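Long-range contact in G-protein alpha subunit Galpha7 (Naegleria fowleri, PDB 6NE6), which probably binds and hydrolyses GTP as the alpha subunit of a heterotrimeric G protein, relaying signals from receptors: residues Asn248-Phe253 against Val300-Ala305. Residues are numbered along the deposited sequence; the frame is centred on the assembly and turned at random.
Sequences NKHDLF and VFFVTA
Three hydrogen bonds join Asn248, His250 and Asp251 to Val303, Thr304 and Ala305, in a polar loop contact at the ends of two parallel, adjacent strands, 242-248 and 297-302. The fold is the Ras-like P-loop GTPase domain. Asn248-Lys249-His250-Asp251 fits the NKxD guanine-recognition motif of this family, and Val303-Thr304-Ala305 follows the last strand, at the place of the TCA loop of other G alpha subunits. No nucleotide is present in the entry, so a role in guanine binding is inferred.

The Asn248 side-chain amide bridges Ala305 and the probable P-loop. CG anti to the backbone N (chi1 -173°) carries the amide across to Ala305, and OD1 is the end that meets its N-H. Ala305 N donates to Asn248 OD1 at 3.0 Å, in the carbonyl plane. Lys249 N gives the same oxygen a second, weak bond. At the other end of the amide, ND2 bonds to Ser20 O of the probable P-loop, which would help fix the rotation of the group. Lys249 NZ forms a salt bridge with Asp129.

His250 N donates to Val303 O at 3.0 Å, tilted out of the carbonyl plane. His250 CD2 sits 3.9 Å from Phe302 CB. His250 ND1 donates to Asp251 OD1 at 3.0 Å, and this oxygen lies in the ring plane. The bond uses the anti side of the carboxylate and ties neighbouring side chains together.

Thr304 OG1 lies over the first turn of helix 250-258. Thr304 OG1 accepts a hydrogen bond from Asp251 N at 2.9 Å and meets a water molecule 2.6 Å from OG1.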
loop_
_atom_site.group_PDB
_atom_site.type_symbol
_atom_site.label_atom_id
_atom_site.label_comp_id
_atom_site.label_asym_id
_atom_site.label_seq_id
_atom_site.Cartn_x
_atom_site.Cartn_y
_atom_site.Cartn_z
ATOM N N ASN A 248 -2.070 -3.397 -8.419
ATOM C CA ASN A 248 -0.798 -3.123 -7.782
ATOM C C ASN A 248 -0.345 -4.328 -6.958
ATOM O O ASN A 248 -1.070 -5.317 -6.794
ATOM C CB ASN A 248 -0.937 -1.859 -6.917
ATOM C CG ASN A 248 0.378 -1.374 -6.344
ATOM O OD1 ASN A 248 1.439 -1.517 -6.954
ATOM N ND2 ASN A 248 0.308 -0.793 -5.154
ATOM N N LYS A 249 0.885 -4.243 -6.461
ATOM C CA LYS A 249 1.515 -5.314 -5.681
ATOM C C LYS A 249 1.650 -6.596 -6.498
ATOM O O LYS A 249 1.569 -7.702 -5.955
ATOM C CB LYS A 249 0.768 -5.565 -4.364
ATOM C CG LYS A 249 0.502 -4.289 -3.561
ATOM C CD LYS A 249 -0.101 -4.597 -2.198
ATOM C CE LYS A 249 -0.391 -3.316 -1.425
ATOM N NZ LYS A 249 -0.871 -3.633 -0.034
ATOM N N HIS A 250 1.890 -6.439 -7.803
ATOM C CA HIS A 250 1.970 -7.581 -8.714
ATOM C C HIS A 250 3.033 -8.584 -8.265
ATOM O O HIS A 250 2.784 -9.792 -8.231
ATOM C CB HIS A 250 2.261 -7.082 -10.135
ATOM C CG HIS A 250 2.587 -8.173 -11.106
ATOM N ND1 HIS A 250 3.850 -8.702 -11.230
ATOM C CD2 HIS A 250 1.821 -8.806 -12.028
ATOM C CE1 HIS A 250 3.845 -9.643 -12.158
ATOM N NE2 HIS A 250 2.628 -9.716 -12.668
ATOM N N ASP A 251 4.228 -8.108 -7.918
ATOM C CA ASP A 251 5.293 -9.046 -7.565
ATOM C C ASP A 251 4.993 -9.785 -6.253
ATOM O O ASP A 251 5.358 -10.962 -6.111
ATOM C CB ASP A 251 6.635 -8.304 -7.512
ATOM C CG ASP A 251 7.150 -7.898 -8.911
ATOM O OD1 ASP A 251 6.557 -8.304 -9.939
ATOM O OD2 ASP A 251 8.153 -7.154 -8.985
ATOM N N LEU A 252 4.311 -9.134 -5.299
ATOM C CA LEU A 252 3.889 -9.826 -4.080
ATOM C C LEU A 252 2.842 -10.889 -4.389
ATOM O O LEU A 252 2.893 -12.004 -3.846
ATOM C CB LEU A 252 3.342 -8.821 -3.064
ATOM C CG LEU A 252 2.855 -9.387 -1.735
ATOM C CD1 LEU A 252 3.945 -10.206 -1.081
ATOM C CD2 LEU A 252 2.384 -8.254 -0.807
ATOM N N PHE A 253 1.889 -10.555 -5.263
ATOM C CA PHE A 253 0.923 -11.532 -5.750
ATOM C C PHE A 253 1.626 -12.736 -6.366
ATOM O O PHE A 253 1.278 -13.885 -6.073
ATOM C CB PHE A 253 -0.015 -10.870 -6.770
ATOM C CG PHE A 253 -0.826 -11.849 -7.558
ATOM C CD1 PHE A 253 -2.018 -12.336 -7.046
ATOM C CD2 PHE A 253 -0.404 -12.287 -8.814
ATOM C CE1 PHE A 253 -2.786 -13.244 -7.770
ATOM C CE2 PHE A 253 -1.171 -13.195 -9.537
ATOM C CZ PHE A 253 -2.352 -13.676 -9.017
ATOM N N VAL A 300 -6.213 -1.086 -18.342
ATOM C CA VAL A 300 -5.888 -1.785 -17.100
ATOM C C VAL A 300 -4.407 -2.133 -17.137
ATOM O O VAL A 300 -3.918 -2.637 -18.152
ATOM C CB VAL A 300 -6.730 -3.064 -16.909
ATOM C CG1 VAL A 300 -6.285 -3.803 -15.662
ATOM C CG2 VAL A 300 -8.223 -2.741 -16.830
ATOM N N PHE A 301 -3.688 -1.844 -16.046
ATOM C CA PHE A 301 -2.249 -2.083 -15.975
ATOM C C PHE A 301 -1.918 -2.863 -14.713
ATOM O O PHE A 301 -2.470 -2.588 -13.641
ATOM C CB PHE A 301 -1.423 -0.771 -15.960
ATOM C CG PHE A 301 -1.503 0.033 -17.227
ATOM C CD1 PHE A 301 -0.577 -0.154 -18.245
ATOM C CD2 PHE A 301 -2.483 0.998 -17.392
ATOM C CE1 PHE A 301 -0.646 0.598 -19.419
ATOM C CE2 PHE A 301 -2.545 1.756 -18.563
ATOM C CZ PHE A 301 -1.640 1.552 -19.568
ATOM N N PHE A 302 -1.003 -3.824 -14.836
ATOM C CA PHE A 302 -0.405 -4.449 -13.666
ATOM C C PHE A 302 0.816 -3.640 -13.274
ATOM O O PHE A 302 1.555 -3.169 -14.142
ATOM C CB PHE A 302 0.014 -5.893 -13.962
ATOM C CG PHE A 302 -1.127 -6.796 -14.330
ATOM C CD1 PHE A 302 -1.987 -7.274 -13.351
ATOM C CD2 PHE A 302 -1.340 -7.163 -15.646
ATOM C CE1 PHE A 302 -3.025 -8.116 -13.674
ATOM C CE2 PHE A 302 -2.392 -8.002 -15.980
ATOM C CZ PHE A 302 -3.235 -8.474 -14.988
ATOM N N VAL A 303 1.060 -3.503 -11.969
ATOM C CA VAL A 303 2.211 -2.725 -11.522
ATOM C C VAL A 303 2.700 -3.242 -10.173
ATOM O O VAL A 303 1.960 -3.867 -9.413
ATOM C CB VAL A 303 1.871 -1.215 -11.454
ATOM C CG1 VAL A 303 0.905 -0.927 -10.337
ATOM C CG2 VAL A 303 3.144 -0.378 -11.312
ATOM N N THR A 304 3.982 -3.013 -9.898
ATOM C CA THR A 304 4.537 -3.214 -8.564
ATOM C C THR A 304 5.113 -1.867 -8.156
ATOM O O THR A 304 6.206 -1.503 -8.591
ATOM C CB THR A 304 5.595 -4.308 -8.548
ATOM O OG1 THR A 304 5.000 -5.537 -8.975
ATOM C CG2 THR A 304 6.137 -4.494 -7.128
ATOM N N ALA A 305 4.358 -1.123 -7.345
ATOM C CA ALA A 305 4.769 0.229 -6.985
ATOM C C ALA A 305 6.097 0.245 -6.240
ATOM O O ALA A 305 6.845 1.220 -6.338
ATOM C CB ALA A 305 3.682 0.901 -6.139
HETATM O O HOH W 1 5.337 -5.600 -11.537
#